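Local coordinates for carbohydrate binding module (Ruminococcus flavefaciens, PDB 4V1K), which probably binds plant cell-wall polysaccharides as the carbohydrate-binding module of a cellulosomal family 9 glycoside hydrolase, Cel9A, at residues Y6-N11 / I26-K31; T42-N47 / G59-S64; T63-S68 / Y72-D77; I110-W115 / F122-V127. One frame throughout, in Å; residues are numbered along the deposited sequence. Where two conformers were deposited one is given.

From the N terminus, interaction 1 closes a loop of 14 residues by packing strand 5-15 on strand 25-29. Interaction 2 follows and closes 11 residues, joining strands 41-49 and 55-64. Interaction 3 starts where interaction 2 ends, sharing Thr63 and Ser64, and closes a hairpin with three intervening residues. Interaction 4 spans six residues between strands 109-114 and 121-131. None nests in or crosses another. Interactions 1, 2 and 4 bridge the four-stranded sheet and the second, branched sheet, whereas interaction 3 stays inside the second. Backbone bonds tie them together: Ile26 and Phe28 pair with Phe112 and Ile110, and Gly62 O is close to Lys111 N.

Interaction 1 of 4, residues Y6-N11 / I26-K31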
loop_
_atom_site.group_PDB
_atom_site.type_symbol
_atom_site.label_atom_id
_atom_site.label_comp_id
_atom_site.label_asym_id
_atom_site.label_seq_id
_atom_site.Cartn_x
_atom_site.Cartn_y
_atom_site.Cartn_z
ATOM N N TYR A 6 -9.996 -2.499 -8.286
ATOM C CA TYR A 6 -9.685 -1.193 -8.838
ATOM C C TYR A 6 -8.160 -1.054 -8.874
ATOM O O TYR A 6 -7.463 -1.451 -7.933
ATOM C CB TYR A 6 -10.241 -0.075 -7.952
ATOM C CG TYR A 6 -11.718 -0.042 -7.772
ATOM C CD1 TYR A 6 -12.501 0.589 -8.696
ATOM C CD2 TYR A 6 -12.324 -0.560 -6.646
ATOM C CE1 TYR A 6 -13.879 0.669 -8.553
ATOM C CE2 TYR A 6 -13.689 -0.490 -6.481
ATOM C CZ TYR A 6 -14.468 0.127 -7.451
ATOM O OH TYR A 6 -15.814 0.235 -7.300
ATOM N N THR A 7 -7.656 -0.377 -9.908
ATOM C CA THR A 7 -6.238 -0.154 -10.045
ATOM C C THR A 7 -5.923 1.324 -10.314
ATOM O O THR A 7 -6.674 1.992 -11.055
ATOM C CB THR A 7 -5.699 -0.982 -11.248
ATOM O OG1 THR A 7 -5.919 -2.381 -11.002
ATOM C CG2 THR A 7 -4.190 -0.741 -11.469
ATOM N N ILE A 8 -4.837 1.818 -9.706
ATOM C CA ILE A 8 -4.226 3.082 -10.122
ATOM C C ILE A 8 -2.809 2.840 -10.657
ATOM O O ILE A 8 -2.140 1.892 -10.220
ATOM C CB ILE A 8 -4.203 4.175 -9.002
ATOM C CG1 ILE A 8 -3.409 3.702 -7.777
ATOM C CG2 ILE A 8 -5.634 4.595 -8.639
ATOM C CD1 ILE A 8 -3.175 4.775 -6.737
ATOM N N LYS A 9 -2.370 3.721 -11.566
ATOM C CA LYS A 9 -1.020 3.643 -12.154
ATOM C C LYS A 9 -0.251 4.935 -11.868
ATOM O O LYS A 9 -0.226 5.868 -12.702
ATOM C CB LYS A 9 -1.098 3.366 -13.659
ATOM C CG LYS A 9 -1.403 1.917 -14.015
ATOM C CD LYS A 9 -1.396 1.750 -15.529
ATOM C CE LYS A 9 -1.088 0.335 -15.996
ATOM N NZ LYS A 9 -2.291 -0.542 -16.105
ATOM N N PRO A 10 0.394 5.002 -10.671
ATOM C CA PRO A 10 0.986 6.310 -10.302
ATOM C C PRO A 10 2.338 6.608 -10.954
ATOM O O PRO A 10 2.745 7.768 -10.969
ATOM C CB PRO A 10 1.153 6.230 -8.797
ATOM C CG PRO A 10 0.826 4.868 -8.379
ATOM C CD PRO A 10 0.384 4.046 -9.552
ATOM N N ASN A 11 3.024 5.587 -11.466
ATOM C CA ASN A 11 4.374 5.759 -12.065
ATOM C C ASN A 11 5.250 6.609 -11.151
ATOM O O ASN A 11 5.847 7.632 -11.570
ATOM C CB ASN A 11 4.292 6.393 -13.468
ATOM C CG ASN A 11 5.618 6.323 -14.236
ATOM O OD1 ASN A 11 6.388 5.363 -14.107
ATOM N ND2 ASN A 11 5.881 7.343 -15.061
ATOM N N ILE A 26 4.330 6.048 1.938
ATOM C CA ILE A 26 3.856 6.725 0.723
ATOM C C ILE A 26 2.355 6.530 0.592
ATOM O O ILE A 26 1.835 5.402 0.607
ATOM C CB ILE A 26 4.567 6.227 -0.527
ATOM C CG1 ILE A 26 6.075 6.467 -0.371
ATOM C CG2 ILE A 26 4.017 6.963 -1.738
ATOM C CD1 ILE A 26 6.948 5.509 -1.141
ATOM N N GLY A 27 1.640 7.668 0.540
ATOM C CA GLY A 27 0.194 7.686 0.570
ATOM C C GLY A 27 -0.492 7.785 -0.789
ATOM O O GLY A 27 0.003 8.482 -1.681
ATOM N N PHE A 28 -1.646 7.102 -0.899
ATOM C CA PHE A 28 -2.546 7.189 -2.050
ATOM C C PHE A 28 -3.972 7.381 -1.570
ATOM O O PHE A 28 -4.466 6.629 -0.724
ATOM C CB PHE A 28 -2.437 5.956 -2.936
ATOM C CG PHE A 28 -1.044 5.671 -3.384
ATOM C CD1 PHE A 28 -0.531 6.312 -4.518
ATOM C CD2 PHE A 28 -0.233 4.795 -2.670
ATOM C CE1 PHE A 28 0.761 6.075 -4.931
ATOM C CE2 PHE A 28 1.066 4.573 -3.089
ATOM C CZ PHE A 28 1.550 5.213 -4.209
ATOM N N SER A 29 -4.620 8.435 -2.061
ATOM C CA SER A 29 -5.987 8.735 -1.676
ATOM C C SER A 29 -6.953 7.692 -2.265
ATOM O O SER A 29 -6.895 7.381 -3.463
ATOM C CB SER A 29 -6.405 10.156 -2.147
ATOM O OG SER A 29 -5.554 11.190 -1.637
ATOM N N TYR A 30 -7.862 7.164 -1.438
ATOM C CA TYR A 30 -8.840 6.201 -1.945
ATOM C C TYR A 30 -9.705 6.787 -3.085
ATOM O O TYR A 30 -10.105 6.045 -3.989
ATOM C CB TYR A 30 -9.726 5.671 -0.837
ATOM C CG TYR A 30 -9.036 4.644 0.055
ATOM C CD1 TYR A 30 -8.614 3.381 -0.456
ATOM C CD2 TYR A 30 -8.856 4.894 1.414
ATOM C CE1 TYR A 30 -8.004 2.429 0.366
ATOM C CE2 TYR A 30 -8.270 3.941 2.239
ATOM C CZ TYR A 30 -7.845 2.716 1.727
ATOM O OH TYR A 30 -7.271 1.750 2.560
ATOM N N LYS A 31 -9.966 8.091 -3.054
ATOM C CA LYS A 31 -10.765 8.695 -4.098
ATOM C C LYS A 31 -10.139 8.526 -5.507
ATOM O O LYS A 31 -10.868 8.524 -6.526
ATOM C CB LYS A 31 -11.061 10.169 -3.787
ATOM C CG LYS A 31 -9.866 11.082 -3.820
ATOM C CD LYS A 31 -10.282 12.541 -3.722
ATOM C CE LYS A 31 -9.134 13.418 -3.215
ATOM N NZ LYS A 31 -9.610 14.801 -2.895
#
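Ile8 drives its terminal methyl, CD1, against the root of the Phe28 ring: CD1 lies 3.8 Å from Phe28 CD1 and almost as near Phe28 CB and CG. It approaches the ring obliquely. Two torsions set it up: Ile8 CG1 sits between its backbone N and carbonyl carbon (chi1 60°), and an extended second torsion then brings CD1 to the ring. Further out on the same side of the ring, Pro10 CG comes within 3.7 Å of Phe28 CE1, and Pro10 CB adds a second touch on that carbon. The proline crosses the phenylalanine at about a right angle; the two aliphatic groups divide the ring between them, Ile8 at CD1 and Pro10 at CE1. Everything here is apolar. No hydrogen bond spans the segments, and the closest alpha carbons, Pro10 CA and Phe28 CA, are 9.0 Å apart, too far for backbone pairing. Only 116 Å² of surface, both sides summed, is buried between the segments.

The backbones are engaged with other strands: Ile8 pairs with Val127 and Phe28 with Ile110. Phe28 also rests on the side chain of Ile110, while Ile8 leans on Phe33 and Val127. Those pairings place residues 6-8 on an outermost strand of the four-stranded sheet and residues 26-29 in the second sheet. Side chains reaching across a gap of this width, without any shared backbone bond, are characteristic of the packed interface of an antiparallel beta-sandwich.

Interaction 2 of 4, residues T42-N47 / G59-S64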
loop_
_atom_site.group_PDB
_atom_site.type_symbol
_atom_site.label_atom_id
_atom_site.label_comp_id
_atom_site.label_asym_id
_atom_site.label_seq_id
_atom_site.Cartn_x
_atom_site.Cartn_y
_atom_site.Cartn_z
ATOM N N THR A 42 -10.226 -6.638 0.552
ATOM C CA THR A 42 -9.657 -7.872 1.082
ATOM C C THR A 42 -8.147 -7.967 0.908
ATOM O O THR A 42 -7.464 -8.664 1.679
ATOM C CB THR A 42 -10.300 -9.105 0.415
ATOM O OG1 THR A 42 -10.282 -8.967 -1.011
ATOM C CG2 THR A 42 -11.731 -9.259 0.882
ATOM N N GLU A 43 -7.622 -7.298 -0.107
ATOM C CA GLU A 43 -6.183 -7.359 -0.374
ATOM C C GLU A 43 -5.738 -6.057 -1.037
ATOM O O GLU A 43 -6.494 -5.473 -1.851
ATOM C CB GLU A 43 -5.914 -8.596 -1.261
ATOM C CG GLU A 43 -4.498 -9.039 -1.467
ATOM C CD GLU A 43 -4.454 -10.392 -2.216
ATOM O OE1 GLU A 43 -5.097 -11.383 -1.802
ATOM O OE2 GLU A 43 -3.791 -10.475 -3.241
ATOM N N VAL A 44 -4.503 -5.655 -0.749
ATOM C CA VAL A 44 -3.822 -4.566 -1.459
ATOM C C VAL A 44 -2.535 -5.107 -2.077
ATOM O O VAL A 44 -1.781 -5.796 -1.402
ATOM C CB VAL A 44 -3.478 -3.407 -0.514
ATOM C CG1 VAL A 44 -2.857 -2.245 -1.273
ATOM C CG2 VAL A 44 -4.710 -2.921 0.207
ATOM N N GLN A 45 -2.312 -4.822 -3.353
ATOM C CA GLN A 45 -1.094 -5.210 -4.046
ATOM C C GLN A 45 -0.381 -3.977 -4.604
ATOM O O GLN A 45 -1.019 -3.099 -5.198
ATOM C CB GLN A 45 -1.388 -6.175 -5.197
ATOM C CG GLN A 45 -1.948 -7.494 -4.717
ATOM C CD GLN A 45 -2.064 -8.534 -5.813
ATOM O OE1 GLN A 45 -2.317 -8.198 -6.965
ATOM N NE2 GLN A 45 -1.883 -9.819 -5.453
ATOM N N VAL A 46 0.929 -3.916 -4.367
ATOM C CA VAL A 46 1.776 -2.842 -4.878
ATOM C C VAL A 46 2.779 -3.497 -5.850
ATOM O O VAL A 46 3.609 -4.330 -5.454
ATOM C CB VAL A 46 2.473 -2.083 -3.757
ATOM C CG1 VAL A 46 3.368 -0.992 -4.343
ATOM C CG2 VAL A 46 1.418 -1.480 -2.798
ATOM N N ASN A 47 2.698 -3.097 -7.117
ATOM C CA ASN A 47 3.563 -3.621 -8.185
ATOM C C ASN A 47 4.708 -2.659 -8.408
ATOM O O ASN A 47 4.484 -1.474 -8.724
ATOM C CB ASN A 47 2.752 -3.857 -9.456
ATOM C CG ASN A 47 1.683 -4.897 -9.241
ATOM O OD1 ASN A 47 1.986 -6.056 -8.981
ATOM N ND2 ASN A 47 0.435 -4.486 -9.304
ATOM N N GLY A 59 8.467 -3.885 5.251
ATOM C CA GLY A 59 7.586 -2.737 5.500
ATOM C C GLY A 59 6.233 -3.149 6.033
ATOM O O GLY A 59 6.049 -4.261 6.460
ATOM N N GLN A 60 5.304 -2.201 6.048
ATOM C CA GLN A 60 3.972 -2.380 6.612
ATOM C C GLN A 60 3.041 -1.442 5.890
ATOM O O GLN A 60 3.471 -0.381 5.412
ATOM C CB GLN A 60 3.930 -1.957 8.096
ATOM C CG GLN A 60 4.313 -2.978 9.076
ATOM C CD GLN A 60 4.337 -2.480 10.480
ATOM O OE1 GLN A 60 5.314 -1.897 10.885
ATOM N NE2 GLN A 60 3.294 -2.769 11.255
ATOM N N PHE A 61 1.763 -1.818 5.863
ATOM C CA PHE A 61 0.700 -0.949 5.342
ATOM C C PHE A 61 -0.087 -0.311 6.484
ATOM O O PHE A 61 -0.274 -0.904 7.552
ATOM C CB PHE A 61 -0.283 -1.708 4.437
ATOM C CG PHE A 61 0.306 -2.151 3.117
ATOM C CD1 PHE A 61 1.264 -3.154 3.053
ATOM C CD2 PHE A 61 -0.103 -1.573 1.942
ATOM C CE1 PHE A 61 1.788 -3.565 1.840
ATOM C CE2 PHE A 61 0.399 -1.986 0.723
ATOM C CZ PHE A 61 1.362 -2.994 0.662
ATOM N N GLY A 62 -0.561 0.915 6.227
ATOM C CA GLY A 62 -1.517 1.569 7.103
ATOM C C GLY A 62 -2.694 2.133 6.321
ATOM O O GLY A 62 -2.603 2.342 5.109
ATOM N N THR A 63 -3.781 2.413 7.023
ATOM C CA THR A 63 -4.972 2.976 6.395
ATOM C C THR A 63 -5.741 3.900 7.332
ATOM O O THR A 63 -5.834 3.678 8.550
ATOM C CB THR A 63 -5.912 1.855 5.870
ATOM O OG1 THR A 63 -7.078 2.406 5.233
ATOM C CG2 THR A 63 -6.347 0.930 7.014
ATOM N N SER A 64 -6.349 4.926 6.725
ATOM C CA SER A 64 -7.405 5.664 7.395
ATOM C C SER A 64 -8.556 4.703 7.780
ATOM O O SER A 64 -8.891 3.811 7.011
ATOM C CB SER A 64 -7.977 6.764 6.484
ATOM O OG SER A 64 -6.967 7.698 6.122
#
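A single ring carbon, Phe61 CE2, receives a methyl from each of two valines, Val44 and Val46, and the contact between residues 42-47 and 59-64 centres on it. The setting is the core of a beta-sandwich: strand 41-49 belongs to the four-stranded sheet, strand 55-64 to the other, and all three touching residues are buried. Val44 CG1 meets Phe61 CE2 at 3.8 Å, arriving obliquely. Val46 CG2 reaches the same carbon at 3.7 Å, but at the ring's edge near its plane, and it also touches Phe61 CZ.

The valines have nearly the same first torsion, yet use different branches. Val44 touches with the methyl that stands opposite its own backbone N (chi1 -176°), Val46 with the one opposite its carbonyl carbon. Being two residues apart on one strand, they can both face the ring, and the alpha carbons of Val44 and Phe61 remain 8.9 Å from each other. That separation, with no hydrogen bond across, leaves apolar packing as the tie. Phe61 is further enclosed by Trp92, whose ring is nearly parallel to it at about 15°, and by Phe112.

At one end of the valine strand Thr42 and Glu43 both face Lys130, forming a classic beta bulge. Two residues on from Phe61, Thr63 OG1 is hydrogen-bonded with Tyr30 OH. It also donates to the carbonyl of the next residue, Thr63 OG1 lying 2.9 Å from Ser64 O and tilted 27° from the carbonyl plane.

Interaction 3 of 4, residues T63-S68 / Y72-D77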
loop_
_atom_site.group_PDB
_atom_site.type_symbol
_atom_site.label_atom_id
_atom_site.label_comp_id
_atom_site.label_asym_id
_atom_site.label_seq_id
_atom_site.Cartn_x
_atom_site.Cartn_y
_atom_site.Cartn_z
ATOM N N THR A 63 -3.781 2.413 7.023
ATOM C CA THR A 63 -4.972 2.976 6.395
ATOM C C THR A 63 -5.741 3.900 7.332
ATOM O O THR A 63 -5.834 3.678 8.550
ATOM C CB THR A 63 -5.912 1.855 5.870
ATOM O OG1 THR A 63 -7.078 2.406 5.233
ATOM C CG2 THR A 63 -6.347 0.930 7.014
ATOM N N SER A 64 -6.349 4.926 6.725
ATOM C CA SER A 64 -7.405 5.664 7.395
ATOM C C SER A 64 -8.556 4.703 7.780
ATOM O O SER A 64 -8.891 3.811 7.011
ATOM C CB SER A 64 -7.977 6.764 6.484
ATOM O OG SER A 64 -6.967 7.698 6.122
ATOM N N THR A 65 -9.164 4.929 8.954
ATOM C CA THR A 65 -10.331 4.196 9.394
ATOM C C THR A 65 -11.383 5.143 9.950
ATOM O O THR A 65 -11.090 6.320 10.249
ATOM C CB THR A 65 -10.024 3.131 10.484
ATOM O OG1 THR A 65 -9.818 3.816 11.718
ATOM C CG2 THR A 65 -8.857 2.262 10.121
ATOM N N THR A 66 -12.569 4.594 10.202
ATOM C CA THR A 66 -13.668 5.347 10.823
ATOM C C THR A 66 -13.652 5.216 12.361
ATOM O O THR A 66 -14.571 5.732 13.013
ATOM C CB THR A 66 -15.008 4.830 10.277
ATOM O OG1 THR A 66 -15.118 3.442 10.543
ATOM C CG2 THR A 66 -15.087 5.036 8.767
ATOM N N ASP A 67 -12.632 4.550 12.934
ATOM C CA ASP A 67 -12.684 4.373 14.413
ATOM C C ASP A 67 -11.872 5.344 15.185
ATOM O O ASP A 67 -10.635 5.308 15.354
ATOM C CB ASP A 67 -12.346 3.025 14.928
ATOM C CG ASP A 67 -12.759 2.848 16.408
ATOM O OD1 ASP A 67 -13.413 3.741 17.138
ATOM O OD2 ASP A 67 -12.393 1.734 16.817
ATOM N N SER A 68 -12.640 6.294 15.689
ATOM C CA SER A 68 -12.038 7.349 16.499
ATOM C C SER A 68 -11.281 6.872 17.758
ATOM O O SER A 68 -10.301 7.511 18.170
ATOM C CB SER A 68 -13.093 8.358 16.903
ATOM O OG SER A 68 -14.085 7.742 17.730
ATOM N N TYR A 72 -8.403 6.913 14.207
ATOM C CA TYR A 72 -8.757 6.941 12.782
ATOM C C TYR A 72 -7.662 6.311 11.905
ATOM O O TYR A 72 -7.501 6.672 10.734
ATOM C CB TYR A 72 -9.103 8.364 12.266
ATOM C CG TYR A 72 -10.236 9.050 12.990
ATOM C CD1 TYR A 72 -11.563 8.689 12.719
ATOM C CD2 TYR A 72 -10.011 10.045 13.898
ATOM C CE1 TYR A 72 -12.617 9.315 13.343
ATOM C CE2 TYR A 72 -11.063 10.701 14.528
ATOM C CZ TYR A 72 -12.369 10.350 14.235
ATOM O OH TYR A 72 -13.453 10.995 14.862
ATOM N N TRP A 73 -6.953 5.342 12.463
ATOM C CA TRP A 73 -5.764 4.768 11.822
ATOM C C TRP A 73 -5.581 3.328 12.250
ATOM O O TRP A 73 -5.785 2.998 13.436
ATOM C CB TRP A 73 -4.535 5.562 12.266
ATOM C CG TRP A 73 -3.158 5.088 11.881
ATOM C CD1 TRP A 73 -2.202 4.643 12.736
ATOM C CD2 TRP A 73 -2.559 5.098 10.587
ATOM N NE1 TRP A 73 -1.050 4.368 12.073
ATOM C CE2 TRP A 73 -1.229 4.653 10.738
ATOM C CE3 TRP A 73 -3.016 5.441 9.312
ATOM C CZ2 TRP A 73 -0.343 4.561 9.649
ATOM C CZ3 TRP A 73 -2.154 5.359 8.239
ATOM C CH2 TRP A 73 -0.832 4.896 8.407
ATOM N N ALA A 74 -5.191 2.475 11.295
ATOM C CA ALA A 74 -4.834 1.077 11.600
ATOM C C ALA A 74 -3.680 0.649 10.706
ATOM O O ALA A 74 -3.563 1.129 9.573
ATOM C CB ALA A 74 -6.031 0.141 11.394
HETATM N N MSE A 75 -2.855 -0.270 11.207
HETATM C CA MSE A 75 -1.747 -0.856 10.450
HETATM C C MSE A 75 -1.822 -2.377 10.455
HETATM O O MSE A 75 -2.259 -3.011 11.451
HETATM C CB MSE A 75 -0.372 -0.435 11.014
HETATM C CG MSE A 75 -0.197 1.060 10.783
HETATM SE SE MSE A 75 1.569 1.650 11.456
HETATM C CE MSE A 75 2.766 0.593 10.623
ATOM N N GLY A 76 -1.375 -2.954 9.333
ATOM C CA GLY A 76 -1.190 -4.376 9.241
ATOM C C GLY A 76 0.139 -4.853 9.832
ATOM O O GLY A 76 0.990 -4.035 10.290
ATOM N N ASP A 77 0.332 -6.171 9.794
ATOM C CA ASP A 77 1.576 -6.786 10.301
ATOM C C ASP A 77 2.774 -6.437 9.394
ATOM O O ASP A 77 2.599 -6.096 8.205
ATOM C CB ASP A 77 1.428 -8.306 10.332
ATOM C CG ASP A 77 0.486 -8.811 11.406
ATOM O OD1 ASP A 77 0.193 -8.090 12.393
ATOM O OD2 ASP A 77 0.052 -9.983 11.253
HETATM O O HOH W 1 -7.799 8.961 8.816
HETATM O O HOH W 2 -8.557 2.236 13.623
#
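Thr63 and Ala74 form an antiparallel hydrogen-bonded pair, Thr63 N to Ala74 O at 2.9 Å and Ala74 N to Thr63 O at 3.1 Å, followed by the non-hydrogen-bonded pair Ser64 with Trp73.

Tyr72 has more of its surface covered by the opposing segment than any other residue. Ser68 covers one face of its ring: a CH-pi contact puts Ser68 CA 3.8 Å from the Tyr72 ring centroid, only 13° off the normal, while Thr65 O lies at the ring edge in its plane. Trp73 turns CG opposite its backbone N (chi1 173°), laying the six-membered part of the indole across the partner strand, with Trp73 CE3 3.4 Å from Thr63 O. On the other face of the hairpin Thr65 CG2 packs on Ala74 CB at 3.8 Å.

Where the strands give way to a loop, Thr65 N still bonds Tyr72 O, but from well above the carbonyl plane (71° out of it). Tyr72 N donates to Asp67 O at 3.0 Å, a further backbone tie within the loop. Thr65 OG1 does double duty. It accepts from Asp67 N, closing an ST turn, and a water at 2.8 Å from Thr65 OG1 donates to Trp73 O, linking the two segments. A second water donates to Tyr72 O and reaches Ser64 OG weakly; that hydroxyl also bonds with Glu109 N. Asp67 OD1 accepts from Ala69 N inside the turn. Two antiparallel neighbours joined by a short connection make a beta hairpin, here strands 55-64 and 73-83, with an ST turn in its loop.

Interaction 4 of 4, residues I110-W115 / F122-V127; sequences IKFGVW and FTIDSV
Aliphatic-to-aromatic packing comes first: Phe112 and Ile124 lie alongside one another, pointing opposite ways, with Ile124 CD1 3.9 Å from Phe112 CD2. The phenylalanine's CG stands opposite its backbone N (chi1 171°), which places the ring between the sheets, beside Ile124. Val114 makes the second such contact, its CG2 lying 4.2 Å from Phe122 CZ, obliquely to that ring.

The ring-to-ring contact is at similar range. Phe122 CE2 stands at the edge of the Phe112 ring, near its plane, 4.3 Å from Phe112 CE2. The Phe112 ring also meets that of Tyr57, nearly parallel at about 10°.

Backbone and polar bonding run within each sheet instead. Strand 110-114 pairs with Ile26, Phe28, Gln60 and Gly62, while Asp125 and Ser126 form a classic beta bulge facing Asn47, and Ser126 OG bonds with Asn47 ND2. The two strand axes approach no closer than 11.2 Å, at 140° between their directions.

With four buried, wholly apolar residues and no hydrogen bond across, the faces of this beta-sandwich are held here by nonpolar burial and shape rather than by directional bonds.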
loop_
_atom_site.group_PDB
_atom_site.type_symbol
_atom_site.label_atom_id
_atom_site.label_comp_id
_atom_site.label_asym_id
_atom_site.label_seq_id
_atom_site.Cartn_x
_atom_site.Cartn_y
_atom_site.Cartn_z
ATOM N N ILE A 110 -4.694 4.960 1.731
ATOM C CA ILE A 110 -3.885 3.787 1.956
ATOM C C ILE A 110 -2.423 4.219 1.914
ATOM O O ILE A 110 -2.014 5.006 1.035
ATOM C CB ILE A 110 -4.217 2.653 0.920
ATOM C CG1 ILE A 110 -3.415 1.379 1.192
ATOM C CG2 ILE A 110 -3.964 3.098 -0.529
ATOM C CD1 ILE A 110 -3.830 0.637 2.424
ATOM N N LYS A 111 -1.637 3.726 2.869
ATOM C CA LYS A 111 -0.211 4.104 3.019
ATOM C C LYS A 111 0.698 2.864 2.919
ATOM O O LYS A 111 0.467 1.852 3.591
ATOM C CB LYS A 111 0.005 4.859 4.337
ATOM C CG LYS A 111 -0.807 6.149 4.431
ATOM C CD LYS A 111 0.011 7.333 4.870
ATOM C CE LYS A 111 -0.860 8.544 5.064
ATOM N NZ LYS A 111 -0.158 9.751 4.560
ATOM N N PHE A 112 1.699 2.963 2.048
ATOM C CA PHE A 112 2.679 1.901 1.757
ATOM C C PHE A 112 3.980 2.281 2.444
ATOM O O PHE A 112 4.676 3.226 2.034
ATOM C CB PHE A 112 2.847 1.795 0.235
ATOM C CG PHE A 112 3.965 0.894 -0.228
ATOM C CD1 PHE A 112 3.982 -0.449 0.105
ATOM C CD2 PHE A 112 4.955 1.386 -1.073
ATOM C CE1 PHE A 112 4.988 -1.283 -0.378
ATOM C CE2 PHE A 112 5.964 0.566 -1.538
ATOM C CZ PHE A 112 5.969 -0.760 -1.190
ATOM N N GLY A 113 4.273 1.587 3.531
ATOM C CA GLY A 113 5.458 1.855 4.336
ATOM C C GLY A 113 6.649 1.041 3.833
ATOM O O GLY A 113 6.547 -0.185 3.632
ATOM N N VAL A 114 7.777 1.715 3.637
ATOM C CA VAL A 114 9.019 1.067 3.223
ATOM C C VAL A 114 10.059 1.240 4.329
ATOM O O VAL A 114 10.671 2.309 4.473
ATOM C CB VAL A 114 9.568 1.643 1.877
ATOM C CG1 VAL A 114 10.768 0.822 1.403
ATOM C CG2 VAL A 114 8.496 1.623 0.801
ATOM N N TRP A 115 10.238 0.206 5.142
ATOM C CA TRP A 115 11.244 0.280 6.219
ATOM C C TRP A 115 12.662 -0.019 5.708
ATOM O O TRP A 115 13.648 0.511 6.250
ATOM C CB TRP A 115 10.881 -0.678 7.354
ATOM C CG TRP A 115 9.503 -0.572 7.993
ATOM C CD1 TRP A 115 8.911 -1.555 8.766
ATOM C CD2 TRP A 115 8.560 0.520 7.964
ATOM N NE1 TRP A 115 7.683 -1.154 9.197
ATOM C CE2 TRP A 115 7.431 0.106 8.725
ATOM C CE3 TRP A 115 8.528 1.788 7.345
ATOM C CZ2 TRP A 115 6.303 0.939 8.929
ATOM C CZ3 TRP A 115 7.408 2.605 7.552
ATOM C CH2 TRP A 115 6.302 2.157 8.319
ATOM N N PHE A 122 13.412 2.584 -7.020
ATOM C CA PHE A 122 12.377 1.763 -7.669
ATOM C C PHE A 122 11.184 2.619 -8.046
ATOM O O PHE A 122 11.042 3.750 -7.575
ATOM C CB PHE A 122 11.961 0.591 -6.758
ATOM C CG PHE A 122 11.229 1.017 -5.501
ATOM C CD1 PHE A 122 11.940 1.410 -4.378
ATOM C CD2 PHE A 122 9.855 0.999 -5.421
ATOM C CE1 PHE A 122 11.304 1.798 -3.227
ATOM C CE2 PHE A 122 9.199 1.391 -4.254
ATOM C CZ PHE A 122 9.925 1.787 -3.153
ATOM N N THR A 123 10.337 2.073 -8.905
ATOM C CA THR A 123 9.085 2.731 -9.310
ATOM C C THR A 123 7.872 1.932 -8.864
ATOM O O THR A 123 7.838 0.685 -8.995
ATOM C CB THR A 123 9.041 2.928 -10.848
ATOM O OG1 THR A 123 10.172 3.705 -11.273
ATOM C CG2 THR A 123 7.771 3.675 -11.274
ATOM N N ILE A 124 6.903 2.644 -8.287
ATOM C CA ILE A 124 5.568 2.079 -8.013
ATOM C C ILE A 124 4.774 2.196 -9.309
ATOM O O ILE A 124 4.276 3.303 -9.692
ATOM C CB ILE A 124 4.856 2.805 -6.830
ATOM C CG1 ILE A 124 5.690 2.644 -5.551
ATOM C CG2 ILE A 124 3.431 2.274 -6.613
ATOM C CD1 ILE A 124 5.178 3.486 -4.386
ATOM N N ASP A 125 4.657 1.063 -9.994
ATOM C CA ASP A 125 3.961 1.037 -11.276
ATOM C C ASP A 125 2.443 1.012 -11.143
ATOM O O ASP A 125 1.735 1.672 -11.933
ATOM C CB ASP A 125 4.425 -0.154 -12.100
ATOM C CG ASP A 125 5.912 -0.080 -12.467
ATOM O OD1 ASP A 125 6.399 0.981 -12.903
ATOM O OD2 ASP A 125 6.582 -1.116 -12.345
ATOM N N SER A 126 1.941 0.237 -10.182
ATOM C CA SER A 126 0.519 0.208 -9.910
ATOM C C SER A 126 0.206 -0.168 -8.458
ATOM O O SER A 126 1.035 -0.783 -7.788
ATOM C CB SER A 126 -0.198 -0.733 -10.882
ATOM O OG SER A 126 0.236 -2.069 -10.772
ATOM N N VAL A 127 -0.986 0.239 -8.009
ATOM C CA VAL A 127 -1.548 -0.174 -6.731
ATOM C C VAL A 127 -2.939 -0.738 -7.053
ATOM O O VAL A 127 -3.715 -0.109 -7.782
ATOM C CB VAL A 127 -1.621 0.969 -5.699
ATOM C CG1 VAL A 127 -2.172 0.432 -4.377
ATOM C CG2 VAL A 127 -0.257 1.636 -5.515
#